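Local coordinates for protein K7 (Vaccinia virus WR, PDB 3JRV) that binds the human RNA helicase DDX3 and host TRAF6 and IRAK2, blocking IRF3 and NF-kappa-B activation as a Bcl-2-like virulence factor, at residues F60-Y68 with E96-K107; D84-V92 with S124-M132. All coordinates share one frame; numbering follows the deposited sequence. Where two conformers were deposited one is given.

Contact 1: residues F60-Y68 with E96-K107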
ATOM      1  N   PHE A  60      -4.864   7.443   2.446  1.00  8.95           N
ATOM      2  CA  PHE A  60      -5.009   6.401   3.484  1.00  8.04           C
ATOM      3  C   PHE A  60      -3.880   6.554   4.528  1.00  7.46           C
ATOM      4  O   PHE A  60      -4.005   6.016   5.632  1.00  9.12           O
ATOM      5  CB  PHE A  60      -4.988   4.990   2.916  1.00  8.51           C
ATOM      6  CG  PHE A  60      -6.181   4.657   2.035  1.00  7.00           C
ATOM      7  CD1 PHE A  60      -7.288   5.518   1.958  1.00  9.32           C
ATOM      8  CD2 PHE A  60      -6.150   3.493   1.285  1.00  7.20           C
ATOM      9  CE1 PHE A  60      -8.414   5.195   1.158  1.00 11.10           C
ATOM     10  CE2 PHE A  60      -7.211   3.152   0.441  1.00  9.71           C
ATOM     11  CZ  PHE A  60      -8.371   4.006   0.403  1.00  9.84           C
ATOM     12  N   ASP A  61      -2.843   7.329   4.214  1.00  9.94           N
ATOM     13  CA  ASP A  61      -1.853   7.676   5.251  1.00  8.76           C
ATOM     14  C   ASP A  61      -2.575   8.360   6.443  1.00 10.91           C
ATOM     15  O   ASP A  61      -2.284   8.041   7.608  1.00 11.28           O
ATOM     16  CB  ASP A  61      -0.759   8.613   4.712  1.00 13.20           C
ATOM     17  CG  ASP A  61       0.205   7.935   3.703  1.00 14.95           C
ATOM     18  OD1 ASP A  61       0.000   6.775   3.271  1.00 15.79           O
ATOM     19  OD2 ASP A  61       1.224   8.599   3.389  1.00 24.11           O
ATOM     20  N   ASP A  62      -3.438   9.334   6.141  1.00 12.11           N
ATOM     21  CA  ASP A  62      -4.215  10.069   7.147  1.00 12.54           C
ATOM     22  C   ASP A  62      -5.174   9.139   7.855  1.00 12.33           C
ATOM     23  O   ASP A  62      -5.423   9.324   9.045  1.00 14.15           O
ATOM     24  CB  ASP A  62      -5.064  11.193   6.548  1.00 13.72           C
ATOM     25  CG  ASP A  62      -4.243  12.326   5.984  1.00 20.60           C
ATOM     26  OD1 ASP A  62      -3.013  12.349   6.242  1.00 23.65           O
ATOM     27  OD2 ASP A  62      -4.831  13.165   5.226  1.00 25.55           O
ATOM     28  N   VAL A  63      -5.751   8.180   7.125  1.00 10.87           N
ATOM     29  CA  VAL A  63      -6.676   7.241   7.772  1.00 10.24           C
ATOM     30  C   VAL A  63      -5.935   6.418   8.805  1.00 11.14           C
ATOM     31  O   VAL A  63      -6.434   6.198   9.912  1.00 13.18           O
ATOM     32  CB  VAL A  63      -7.358   6.267   6.771  1.00  9.83           C
ATOM     33  CG1 VAL A  63      -8.158   5.177   7.539  1.00 13.50           C
ATOM     34  CG2 VAL A  63      -8.212   7.035   5.743  1.00 13.61           C
ATOM     35  N   ALA A  64      -4.715   5.999   8.469  1.00 10.90           N
ATOM     36  CA  ALA A  64      -3.906   5.225   9.416  1.00 11.17           C
ATOM     37  C   ALA A  64      -3.572   6.058  10.641  1.00 12.21           C
ATOM     38  O   ALA A  64      -3.661   5.567  11.783  1.00 13.54           O
ATOM     39  CB  ALA A  64      -2.624   4.718   8.745  1.00 10.97           C
ATOM     40  N   ILE A  65      -3.217   7.324  10.422  1.00 11.34           N
ATOM     41  CA  ILE A  65      -2.952   8.218  11.559  1.00 14.78           C
ATOM     42  C   ILE A  65      -4.177   8.420  12.457  1.00 15.16           C
ATOM     43  O   ILE A  65      -4.087   8.330  13.707  1.00 18.08           O
ATOM     44  CB  ILE A  65      -2.443   9.588  11.076  1.00 17.61           C
ATOM     45  CG1 ILE A  65      -1.057   9.448  10.463  1.00 15.94           C
ATOM     46  CG2 ILE A  65      -2.476  10.631  12.240  1.00 18.94           C
ATOM     47  CD1 ILE A  65      -0.673  10.714   9.636  1.00 18.42           C
ATOM     48  N   ARG A  66      -5.332   8.669  11.842  1.00 15.53           N
ATOM     49  CA  ARG A  66      -6.577   8.768  12.621  1.00 17.59           C
ATOM     50  C   ARG A  66      -6.824   7.503  13.431  1.00 18.11           C
ATOM     51  O   ARG A  66      -7.299   7.593  14.579  1.00 20.83           O
ATOM     52  CB  ARG A  66      -7.784   8.999  11.713  1.00 19.66           C
ATOM     53  CG  ARG A  66      -8.100  10.408  11.291  1.00 26.52           C
ATOM     54  CD  ARG A  66      -9.359  10.428  10.383  1.00 29.49           C
ATOM     55  NE  ARG A  66      -9.224  11.456   9.358  1.00 34.00           N
ATOM     56  CZ  ARG A  66      -8.922  11.250   8.078  1.00 38.49           C
ATOM     57  NH1 ARG A  66      -8.905  10.025   7.556  1.00 38.28           N
ATOM     58  NH2 ARG A  66      -8.748  12.301   7.281  1.00 43.51           N
ATOM     59  N   TYR A  67      -6.549   6.335  12.839  1.00 17.18           N
ATOM     60  CA  TYR A  67      -6.986   5.024  13.373  1.00 17.17           C
ATOM     61  C   TYR A  67      -6.070   4.615  14.528  1.00 18.31           C
ATOM     62  O   TYR A  67      -6.553   4.164  15.582  1.00 21.05           O
ATOM     63  CB  TYR A  67      -6.918   3.979  12.250  1.00 15.30           C
ATOM     64  CG  TYR A  67      -7.481   2.597  12.577  1.00 17.76           C
ATOM     65  CD1 TYR A  67      -8.844   2.380  12.592  1.00 21.97           C
ATOM     66  CD2 TYR A  67      -6.641   1.545  12.916  1.00 23.31           C
ATOM     67  CE1 TYR A  67      -9.365   1.117  12.909  1.00 26.48           C
ATOM     68  CE2 TYR A  67      -7.141   0.274  13.190  1.00 27.85           C
ATOM     69  CZ  TYR A  67      -8.499   0.075  13.208  1.00 27.76           C
ATOM     70  OH  TYR A  67      -8.977  -1.195  13.467  1.00 34.25           O
ATOM     71  N   TYR A  68      -4.758   4.800  14.333  1.00 18.49           N
ATOM     72  CA  TYR A  68      -3.715   4.276  15.234  1.00 19.70           C
ATOM     73  C   TYR A  68      -3.103   5.359  16.123  1.00 18.00           C
ATOM     74  O   TYR A  68      -2.686   5.058  17.258  1.00 18.92           O
ATOM     75  CB  TYR A  68      -2.591   3.633  14.422  1.00 20.70           C
ATOM     76  CG  TYR A  68      -2.944   2.260  13.899  1.00 26.25           C
ATOM     77  CD1 TYR A  68      -3.317   1.252  14.794  1.00 32.43           C
ATOM     78  CD2 TYR A  68      -2.977   1.996  12.529  1.00 28.96           C
ATOM     79  CE1 TYR A  68      -3.668   0.007  14.351  1.00 36.55           C
ATOM     80  CE2 TYR A  68      -3.325   0.724  12.066  1.00 35.95           C
ATOM     81  CZ  TYR A  68      -3.651  -0.257  12.997  1.00 39.31           C
ATOM     82  OH  TYR A  68      -3.999  -1.530  12.616  1.00 44.35           O
ATOM     83  N   GLU A  96     -12.635   1.079   7.611  1.00 10.51           N
ATOM     84  CA  GLU A  96     -11.641   1.951   8.234  1.00 10.70           C
ATOM     85  C   GLU A  96     -10.364   1.155   8.522  1.00 10.28           C
ATOM     86  O   GLU A  96      -9.248   1.650   8.260  1.00 11.00           O
ATOM     87  CB  GLU A  96     -12.119   2.598   9.540  1.00 13.51           C
ATOM     88  CG  GLU A  96     -11.147   3.694  10.040  1.00 20.57           C
ATOM     89  CD  GLU A  96     -11.632   4.434  11.326  1.00 34.01           C
ATOM     90  OE1 GLU A  96     -12.564   3.915  11.996  1.00 38.13           O
ATOM     91  OE2 GLU A  96     -11.065   5.512  11.682  1.00 37.25           O
ATOM     92  N   SER A  97     -10.528  -0.056   9.045  1.00 10.48           N
ATOM     93  CA  SER A  97      -9.386  -0.922   9.347  0.70 12.11           C
ATOM     94  C   SER A  97      -8.630  -1.273   8.057  1.00 11.26           C
ATOM     95  O   SER A  97      -7.389  -1.286   8.030  1.00 10.74           O
ATOM     96  CB  SER A  97      -9.841  -2.202  10.071  0.70 13.25           C
ATOM     97  OG  SER A  97      -8.698  -2.898  10.496  0.70 22.57           O
ATOM     98  N   LEU A  98      -9.371  -1.524   6.977  1.00  9.20           N
ATOM     99  CA  LEU A  98      -8.738  -1.887   5.713  1.00  8.43           C
ATOM    100  C   LEU A  98      -7.880  -0.700   5.233  1.00  8.62           C
ATOM    101  O   LEU A  98      -6.711  -0.889   4.800  1.00  8.46           O
ATOM    102  CB  LEU A  98      -9.826  -2.250   4.687  1.00  8.25           C
ATOM    103  CG  LEU A  98      -9.326  -2.452   3.234  1.00  7.97           C
ATOM    104  CD1 LEU A  98      -8.351  -3.654   3.207  1.00 12.90           C
ATOM    105  CD2 LEU A  98     -10.557  -2.715   2.338  1.00 11.80           C
ATOM    106  N   PHE A  99      -8.481   0.492   5.191  1.00  7.57           N
ATOM    107  CA  PHE A  99      -7.766   1.678   4.676  1.00  7.67           C
ATOM    108  C   PHE A  99      -6.585   2.024   5.567  1.00  7.85           C
ATOM    109  O   PHE A  99      -5.520   2.405   5.067  1.00  9.30           O
ATOM    110  CB  PHE A  99      -8.662   2.903   4.451  1.00  9.05           C
ATOM    111  CG  PHE A  99      -9.767   2.703   3.441  1.00  6.91           C
ATOM    112  CD1 PHE A  99      -9.843   1.551   2.665  1.00  7.68           C
ATOM    113  CD2 PHE A  99     -10.697   3.723   3.245  1.00 10.27           C
ATOM    114  CE1 PHE A  99     -10.906   1.387   1.703  1.00  9.84           C
ATOM    115  CE2 PHE A  99     -11.769   3.577   2.297  1.00  9.98           C
ATOM    116  CZ  PHE A  99     -11.839   2.426   1.514  1.00 10.76           C
ATOM    117  N   ALA A 100      -6.757   1.902   6.887  1.00  8.13           N
ATOM    118  CA  ALA A 100      -5.630   2.120   7.820  1.00  8.49           C
ATOM    119  C   ALA A 100      -4.513   1.136   7.540  1.00  9.10           C
ATOM    120  O   ALA A 100      -3.332   1.492   7.629  1.00  9.65           O
ATOM    121  CB  ALA A 100      -6.104   1.959   9.247  1.00  8.06           C
ATOM    122  N   THR A 101      -4.856  -0.104   7.212  1.00  8.79           N
ATOM    123  CA  THR A 101      -3.836  -1.152   7.034  1.00  8.92           C
ATOM    124  C   THR A 101      -3.065  -0.863   5.740  1.00  8.94           C
ATOM    125  O   THR A 101      -1.840  -0.986   5.699  1.00 10.75           O
ATOM    126  CB  THR A 101      -4.468  -2.561   6.966  1.00 10.56           C
ATOM    127  OG1 THR A 101      -5.141  -2.818   8.201  1.00 12.81           O
ATOM    128  CG2 THR A 101      -3.427  -3.702   6.754  1.00 11.36           C
ATOM    129  N   ILE A 102      -3.771  -0.498   4.669  1.00  8.76           N
ATOM    130  CA  ILE A 102      -3.065  -0.073   3.452  1.00  8.73           C
ATOM    131  C   ILE A 102      -2.155   1.129   3.738  1.00  8.76           C
ATOM    132  O   ILE A 102      -1.005   1.175   3.247  1.00  9.79           O
ATOM    133  CB  ILE A 102      -4.096   0.236   2.308  1.00  7.85           C
ATOM    134  CG1 ILE A 102      -4.824  -1.066   1.966  1.00 10.57           C
ATOM    135  CG2 ILE A 102      -3.376   0.856   1.095  1.00 11.47           C
ATOM    136  CD1 ILE A 102      -6.075  -0.824   1.114  1.00 13.57           C
ATOM    137  N   GLY A 103      -2.675   2.123   4.466  1.00  9.20           N
ATOM    138  CA  GLY A 103      -1.892   3.288   4.900  1.00  7.94           C
ATOM    139  C   GLY A 103      -0.636   2.863   5.649  1.00  8.52           C
ATOM    140  O   GLY A 103       0.444   3.463   5.424  1.00  9.29           O
ATOM    141  N   ILE A 104      -0.771   1.909   6.578  1.00  8.95           N
ATOM    142  CA  ILE A 104       0.370   1.432   7.382  1.00  9.96           C
ATOM    143  C   ILE A 104       1.394   0.751   6.507  1.00 10.05           C
ATOM    144  O   ILE A 104       2.595   0.987   6.669  1.00  9.26           O
ATOM    145  CB  ILE A 104      -0.096   0.480   8.575  1.00 10.95           C
ATOM    146  CG1 ILE A 104      -0.753   1.348   9.630  1.00 17.54           C
ATOM    147  CG2 ILE A 104       1.111  -0.325   9.105  1.00 18.28           C
ATOM    148  CD1 ILE A 104       0.271   1.995  10.553  1.00 27.53           C
ATOM    149  N   CYS A 105       0.922  -0.081   5.573  1.00  9.26           N
ATOM    150  CA  CYS A 105       1.855  -0.741   4.659  1.00 10.21           C
ATOM    151  C   CYS A 105       2.635   0.319   3.877  1.00  8.91           C
ATOM    152  O   CYS A 105       3.856   0.157   3.677  1.00  8.23           O
ATOM    153  CB  CYS A 105       1.125  -1.676   3.702  1.00  9.56           C
ATOM    154  SG  CYS A 105       0.539  -3.154   4.514  1.00 13.97           S
ATOM    155  N   ALA A 106       1.952   1.369   3.409  1.00  7.93           N
ATOM    156  CA  ALA A 106       2.640   2.436   2.646  1.00  8.18           C
ATOM    157  C   ALA A 106       3.654   3.139   3.549  1.00  8.60           C
ATOM    158  O   ALA A 106       4.761   3.489   3.102  1.00  9.67           O
ATOM    159  CB  ALA A 106       1.641   3.453   2.118  1.00 10.66           C
ATOM    160  N   LYS A 107       3.266   3.426   4.793  1.00  8.59           N
ATOM    161  CA  LYS A 107       4.212   4.083   5.713  1.00  8.27           C
ATOM    162  C   LYS A 107       5.435   3.218   5.916  1.00  8.20           C
ATOM    163  O   LYS A 107       6.556   3.765   6.035  1.00 11.13           O
ATOM    164  CB  LYS A 107       3.548   4.457   7.046  1.00 10.71           C
ATOM    165  CG  LYS A 107       2.575   5.618   6.865  1.00 19.52           C
ATOM    166  CD  LYS A 107       3.245   6.991   6.822  1.00 32.14           C
ATOM    167  CE  LYS A 107       3.132   7.713   8.166  1.00 38.25           C
ATOM    168  NZ  LYS A 107       2.907   9.186   7.979  1.00 43.26           N
TER
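In the all-helical Bcl-2-like fold of K7, helix 60-68 crosses the long helix 95-114 where small residues meet: Ala64 lies against Ala100, their CA atoms 3.9 Å apart, and Asp61 against Gly103. The axes of the two segments approach to 7.2 Å at a signed crossing angle of -110°. Gly103, which has no side chain, lays its backbone directly against helix 60-68, its CA 3.5 Å from Phe60 O in a CA-H...O contact. The methyl of Ala100 is a knob in a hole formed by Val63, Ala64, Tyr67 and Tyr68. To one flank of this crossing, Phe60 and Phe99 form an offset stack, with centroids 4.2 Å apart and planes at 11°. Phe60 CZ lies over the middle of the Phe99 ring, whereas Phe99 CG sits nearer the rim of the Phe60 ring, and Phe99 CB adds a CH-pi contact over that same ring. Ile102 CG2 meets the edge of the Phe60 ring, 3.8 Å from CD2, and Leu140 of helix 134-148 packs on both phenylalanines. On the Tyr67 side, CG anti to the backbone N (chi1 -173°) carries the ring past Ala100 to Glu96, whose CG is 3.7 Å from Tyr67 CD1. Tyr68 crosses Ile104 at about a right angle, CE2 lying 3.6 Å from Ile104 CG1. Asp61 turns its carboxylate to a salt bridge with Arg37 of helix 26-42. A steep alanine-glycine crossing bordered by aromatic side chains thus packs helix 60-68 onto the mostly buried middle of helix 95-114 in this poxvirus Bcl-2-like fold.

Contact 2: residues D84-V92 with S124-M132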
ATOM      1  N   ASP A  84       8.129  -8.693  13.579  1.00 45.51           N
ATOM      2  CA  ASP A  84       6.819  -8.824  14.201  1.00 45.22           C
ATOM      3  C   ASP A  84       5.758  -8.224  13.282  1.00 45.03           C
ATOM      4  O   ASP A  84       5.879  -7.073  12.867  1.00 45.99           O
ATOM      5  N   HIS A  85       4.740  -9.013  12.938  1.00 44.43           N
ATOM      6  CA  HIS A  85       3.587  -8.510  12.189  1.00 42.96           C
ATOM      7  C   HIS A  85       2.507  -8.032  13.159  1.00 41.80           C
ATOM      8  O   HIS A  85       1.621  -8.813  13.557  1.00 41.67           O
ATOM      9  CB  HIS A  85       3.027  -9.603  11.279  1.00 43.67           C
ATOM     10  CG  HIS A  85       3.970 -10.030  10.198  1.00 48.65           C
ATOM     11  ND1 HIS A  85       5.336  -9.848  10.285  1.00 53.47           N
ATOM     12  CD2 HIS A  85       3.747 -10.642   9.012  1.00 51.76           C
ATOM     13  CE1 HIS A  85       5.910 -10.306   9.188  1.00 54.62           C
ATOM     14  NE2 HIS A  85       4.967 -10.795   8.398  1.00 54.01           N
ATOM     15  N   TYR A  86       2.620  -6.770  13.575  1.00 39.10           N
ATOM     16  CA  TYR A  86       1.652  -6.131  14.475  1.00 36.84           C
ATOM     17  C   TYR A  86       0.212  -6.344  13.984  1.00 34.60           C
ATOM     18  O   TYR A  86      -0.687  -6.663  14.777  1.00 34.62           O
ATOM     19  N   ILE A  87      -0.005  -6.135  12.685  1.00 31.51           N
ATOM     20  CA  ILE A  87      -1.332  -6.283  12.080  1.00 29.20           C
ATOM     21  C   ILE A  87      -1.471  -7.652  11.423  1.00 28.35           C
ATOM     22  O   ILE A  87      -0.643  -8.061  10.590  1.00 29.74           O
ATOM     23  CB  ILE A  87      -1.595  -5.191  11.009  1.00 29.33           C
ATOM     24  N   ASN A  88      -2.490  -8.386  11.848  1.00 25.69           N
ATOM     25  CA  ASN A  88      -2.769  -9.686  11.267  1.00 23.00           C
ATOM     26  C   ASN A  88      -3.730  -9.423  10.098  1.00 19.80           C
ATOM     27  O   ASN A  88      -4.862  -8.995  10.320  1.00 21.33           O
ATOM     28  CB  ASN A  88      -3.452 -10.573  12.323  1.00 22.05           C
ATOM     29  CG  ASN A  88      -3.669 -11.997  11.847  1.00 25.75           C
ATOM     30  OD1 ASN A  88      -3.954 -12.236  10.677  1.00 26.18           O
ATOM     31  ND2 ASN A  88      -3.588 -12.959  12.771  1.00 27.32           N
ATOM     32  N   PHE A  89      -3.268  -9.584   8.859  1.00 16.83           N
ATOM     33  CA  PHE A  89      -4.145  -9.248   7.741  1.00 15.71           C
ATOM     34  C   PHE A  89      -5.458 -10.031   7.732  1.00 17.46           C
ATOM     35  O   PHE A  89      -6.462  -9.510   7.210  1.00 19.23           O
ATOM     36  CB  PHE A  89      -3.467  -9.440   6.384  1.00 14.04           C
ATOM     37  CG  PHE A  89      -2.286  -8.536   6.133  1.00 13.31           C
ATOM     38  CD1 PHE A  89      -2.122  -7.337   6.786  1.00 16.84           C
ATOM     39  CD2 PHE A  89      -1.393  -8.875   5.125  1.00 14.04           C
ATOM     40  CE1 PHE A  89      -1.105  -6.457   6.421  1.00 18.17           C
ATOM     41  CE2 PHE A  89      -0.333  -8.043   4.810  1.00 15.38           C
ATOM     42  CZ  PHE A  89      -0.197  -6.835   5.452  1.00 16.88           C
ATOM     43  N   THR A  90      -5.478 -11.214   8.357  1.00 19.08           N
ATOM     44  CA  THR A  90      -6.690 -12.049   8.323  1.00 21.06           C
ATOM     45  C   THR A  90      -7.766 -11.524   9.264  1.00 20.70           C
ATOM     46  O   THR A  90      -8.892 -12.011   9.222  1.00 25.08           O
ATOM     47  CB  THR A  90      -6.465 -13.534   8.721  1.00 22.46           C
ATOM     48  OG1 THR A  90      -6.066 -13.600  10.104  1.00 25.14           O
ATOM     49  CG2 THR A  90      -5.424 -14.215   7.824  1.00 24.00           C
ATOM     50  N   LYS A  91      -7.447 -10.515  10.067  1.00 18.71           N
ATOM     51  CA  LYS A  91      -8.403  -9.963  11.029  1.00 19.87           C
ATOM     52  C   LYS A  91      -8.958  -8.599  10.617  1.00 17.23           C
ATOM     53  O   LYS A  91      -9.632  -7.907  11.404  1.00 19.93           O
ATOM     54  CB  LYS A  91      -7.789  -9.922  12.442  1.00 20.05           C
ATOM     55  CG  LYS A  91      -7.159 -11.251  12.831  1.00 26.41           C
ATOM     56  CD  LYS A  91      -8.210 -12.308  13.177  1.00 36.07           C
ATOM     57  CE  LYS A  91      -7.620 -13.660  13.638  1.00 36.77           C
ATOM     58  NZ  LYS A  91      -6.651 -13.566  14.766  1.00 38.03           N
ATOM     59  N   VAL A  92      -8.697  -8.220   9.365  1.00 13.42           N
ATOM     60  CA  VAL A  92      -9.087  -6.892   8.878  1.00 12.07           C
ATOM     61  C   VAL A  92     -10.374  -7.030   8.070  1.00 14.24           C
ATOM     62  O   VAL A  92     -10.392  -7.635   6.990  1.00 15.94           O
ATOM     63  CB  VAL A  92      -7.965  -6.270   7.975  1.00 11.52           C
ATOM     64  CG1 VAL A  92      -8.463  -4.966   7.370  1.00 15.35           C
ATOM     65  CG2 VAL A  92      -6.721  -5.975   8.821  1.00 13.47           C
ATOM     66  N   SER A 124       7.931  -9.565   2.604  1.00 16.19           N
ATOM     67  CA  SER A 124       7.976  -9.625   4.056  1.00 17.43           C
ATOM     68  C   SER A 124       6.754  -9.134   4.816  1.00 16.68           C
ATOM     69  O   SER A 124       6.680  -9.335   6.029  1.00 18.14           O
ATOM     70  CB  SER A 124       9.245  -8.950   4.580  1.00 20.49           C
ATOM     71  OG  SER A 124       9.101  -7.558   4.512  1.00 17.98           O
ATOM     72  N   LEU A 125       5.779  -8.510   4.132  1.00 14.33           N
ATOM     73  CA  LEU A 125       4.714  -7.784   4.868  1.00 13.70           C
ATOM     74  C   LEU A 125       3.599  -8.710   5.343  1.00 15.19           C
ATOM     75  O   LEU A 125       2.873  -8.361   6.270  1.00 19.69           O
ATOM     76  CB  LEU A 125       4.065  -6.707   4.005  1.00 12.48           C
ATOM     77  CG  LEU A 125       4.876  -5.426   3.750  1.00 12.67           C
ATOM     78  CD1 LEU A 125       4.087  -4.521   2.806  1.00 16.36           C
ATOM     79  CD2 LEU A 125       5.202  -4.668   5.041  1.00 14.87           C
ATOM     80  N   GLY A 126       3.521  -9.897   4.749  1.00 15.26           N
ATOM     81  CA  GLY A 126       2.364 -10.791   4.905  1.00 14.33           C
ATOM     82  C   GLY A 126       1.647 -10.963   3.578  1.00 13.58           C
ATOM     83  O   GLY A 126       2.090 -10.440   2.555  1.00 14.41           O
ATOM     84  N   ASN A 127       0.557 -11.724   3.583  1.00 13.73           N
ATOM     85  CA  ASN A 127      -0.091 -12.167   2.337  1.00 14.80           C
ATOM     86  C   ASN A 127      -1.134 -11.161   1.912  1.00 12.88           C
ATOM     87  O   ASN A 127      -2.079 -10.884   2.675  1.00 13.91           O
ATOM     88  CB  ASN A 127      -0.779 -13.519   2.546  1.00 17.63           C
ATOM     89  CG  ASN A 127       0.165 -14.637   2.955  1.00 21.05           C
ATOM     90  OD1 ASN A 127      -0.210 -15.501   3.762  1.00 29.32           O
ATOM     91  ND2 ASN A 127       1.335 -14.694   2.357  1.00 17.75           N
ATOM     92  N   ILE A 128      -0.931 -10.542   0.746  1.00 14.49           N
ATOM     93  CA  ILE A 128      -1.933  -9.619   0.234  1.00 12.89           C
ATOM     94  C   ILE A 128      -3.274 -10.314   0.078  1.00 13.70           C
ATOM     95  O   ILE A 128      -4.317  -9.674   0.232  1.00 14.78           O
ATOM     96  CB  ILE A 128      -1.492  -8.916  -1.038  1.00 13.95           C
ATOM     97  CG1 ILE A 128      -2.283  -7.609  -1.219  1.00 16.01           C
ATOM     98  CG2 ILE A 128      -1.570  -9.838  -2.252  1.00 14.41           C
ATOM     99  CD1 ILE A 128      -1.715  -6.776  -2.352  1.00 17.20           C
ATOM    100  N   THR A 129      -3.251 -11.599  -0.244  1.00 14.12           N
ATOM    101  CA  THR A 129      -4.530 -12.315  -0.452  1.00 16.15           C
ATOM    102  C   THR A 129      -5.273 -12.527   0.880  1.00 16.82           C
ATOM    103  O   THR A 129      -6.507 -12.703   0.912  1.00 21.09           O
ATOM    104  CB  THR A 129      -4.370 -13.645  -1.196  1.00 19.36           C
ATOM    105  OG1 THR A 129      -3.430 -14.487  -0.519  1.00 24.84           O
ATOM    106  CG2 THR A 129      -3.915 -13.419  -2.594  1.00 20.80           C
ATOM    107  N   ASP A 130      -4.554 -12.462   1.995  1.00 16.65           N
ATOM    108  CA  ASP A 130      -5.217 -12.505   3.312  1.00 16.95           C
ATOM    109  C   ASP A 130      -5.959 -11.184   3.581  1.00 17.93           C
ATOM    110  O   ASP A 130      -7.047 -11.165   4.168  1.00 20.45           O
ATOM    111  CB  ASP A 130      -4.217 -12.772   4.456  1.00 19.35           C
ATOM    112  CG  ASP A 130      -3.762 -14.226   4.553  1.00 23.53           C
ATOM    113  OD1 ASP A 130      -4.398 -15.121   3.949  1.00 25.43           O
ATOM    114  OD2 ASP A 130      -2.736 -14.463   5.252  1.00 23.42           O
ATOM    115  N   LEU A 131      -5.379 -10.074   3.134  1.00 13.96           N
ATOM    116  CA  LEU A 131      -5.938  -8.750   3.349  1.00 14.28           C
ATOM    117  C   LEU A 131      -7.085  -8.515   2.382  1.00 15.63           C
ATOM    118  O   LEU A 131      -8.180  -8.037   2.786  1.00 17.10           O
ATOM    119  CB  LEU A 131      -4.857  -7.682   3.118  1.00 15.92           C
ATOM    120  CG  LEU A 131      -5.291  -6.234   3.387  1.00 15.22           C
ATOM    121  CD1 LEU A 131      -5.785  -6.020   4.832  1.00 16.85           C
ATOM    122  CD2 LEU A 131      -4.173  -5.255   3.081  1.00 16.15           C
HETATM  123  N   MSE A 132      -6.850  -8.846   1.114  1.00 14.85           N
HETATM  124  CA  MSE A 132      -7.783  -8.455   0.055  1.00 13.16           C
HETATM  125  C   MSE A 132      -8.741  -9.614  -0.203  1.00 14.57           C
HETATM  126  O   MSE A 132      -8.767 -10.202  -1.285  1.00 16.21           O
HETATM  127  CB  MSE A 132      -7.023  -8.061  -1.228  1.00 13.89           C
HETATM  128  CG  MSE A 132      -6.140  -6.786  -1.063  1.00 18.64           C
HETATM  129 SE   MSE A 132      -6.843  -5.186  -0.094  0.60 17.35          SE
HETATM  130  CE  MSE A 132      -8.392  -4.849  -1.201  1.00 15.83           C
TER
HETATM  131  O   HOH W   1       1.087  -9.045   8.392  1.00 36.30           O
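With chi1 at -64°, Phe89 has its CG anti to the carbonyl carbon, which directs the ring from the 3-10 turn 89-90 into the backbone bend 125-127. There Asn127 O approaches the ring edge near its plane, 3.2 Å from Phe89 CD2, while Leu125 O lies obliquely 3.5 Å from Phe89 CZ. Gly126 packs closely on the ring, and its positive phi of 115° suits glycine. The His85 ring also meets this bend, NE2 lying 3.3 Å from Ser124 O. At the base of the side chain, Phe89 CB meets Leu131 CB at 4.0 Å, and Leu131 CD1 reaches the branched side chain of Val92. Thr90 lies alongside Asp130, its CG2 3.7 Å from Asp130 CG; Thr90 N and OG1 both reach Asn88 OD1 from the same face, the N-H closing an Asx turn. Water 1 sits over the centre of a Phe89 ring face and donates to Ile87 O and to Leu125 O, the latter at 2.9 Å. The bound DDX3 peptide packs aromatic groups on Phe89 and on Leu125 and hydrogen-bonds to Gly126 N. Apolar packing, ring-to-carbonyl contacts and a water bridge therefore join the segments, consistent with Phe89 and the glycine bend shaping part of the peptide site.

How the contacts relate
Contacts 1 and 2 have centres about 13 Å apart, and their segments alternate along the chain: 60-68, 84-92, 96-107, 124-132. Helix 95-114 provides the physical connection. While contact 1 packs helix 60-68 on it, the 84-92 loop touches it through Phe89 and Val92: Thr101 CG2 is 3.6 Å from Phe89 CE1, and Leu98 CA is 3.5 Å from Val92 CG1. The DDX3 peptide reaches seven residues of contact 2 but, in contact 1, Cys105 alone. This geometry places the helix crossing mostly away from the peptide and the loop pairing beside it, with helix 95-114 contributing to both.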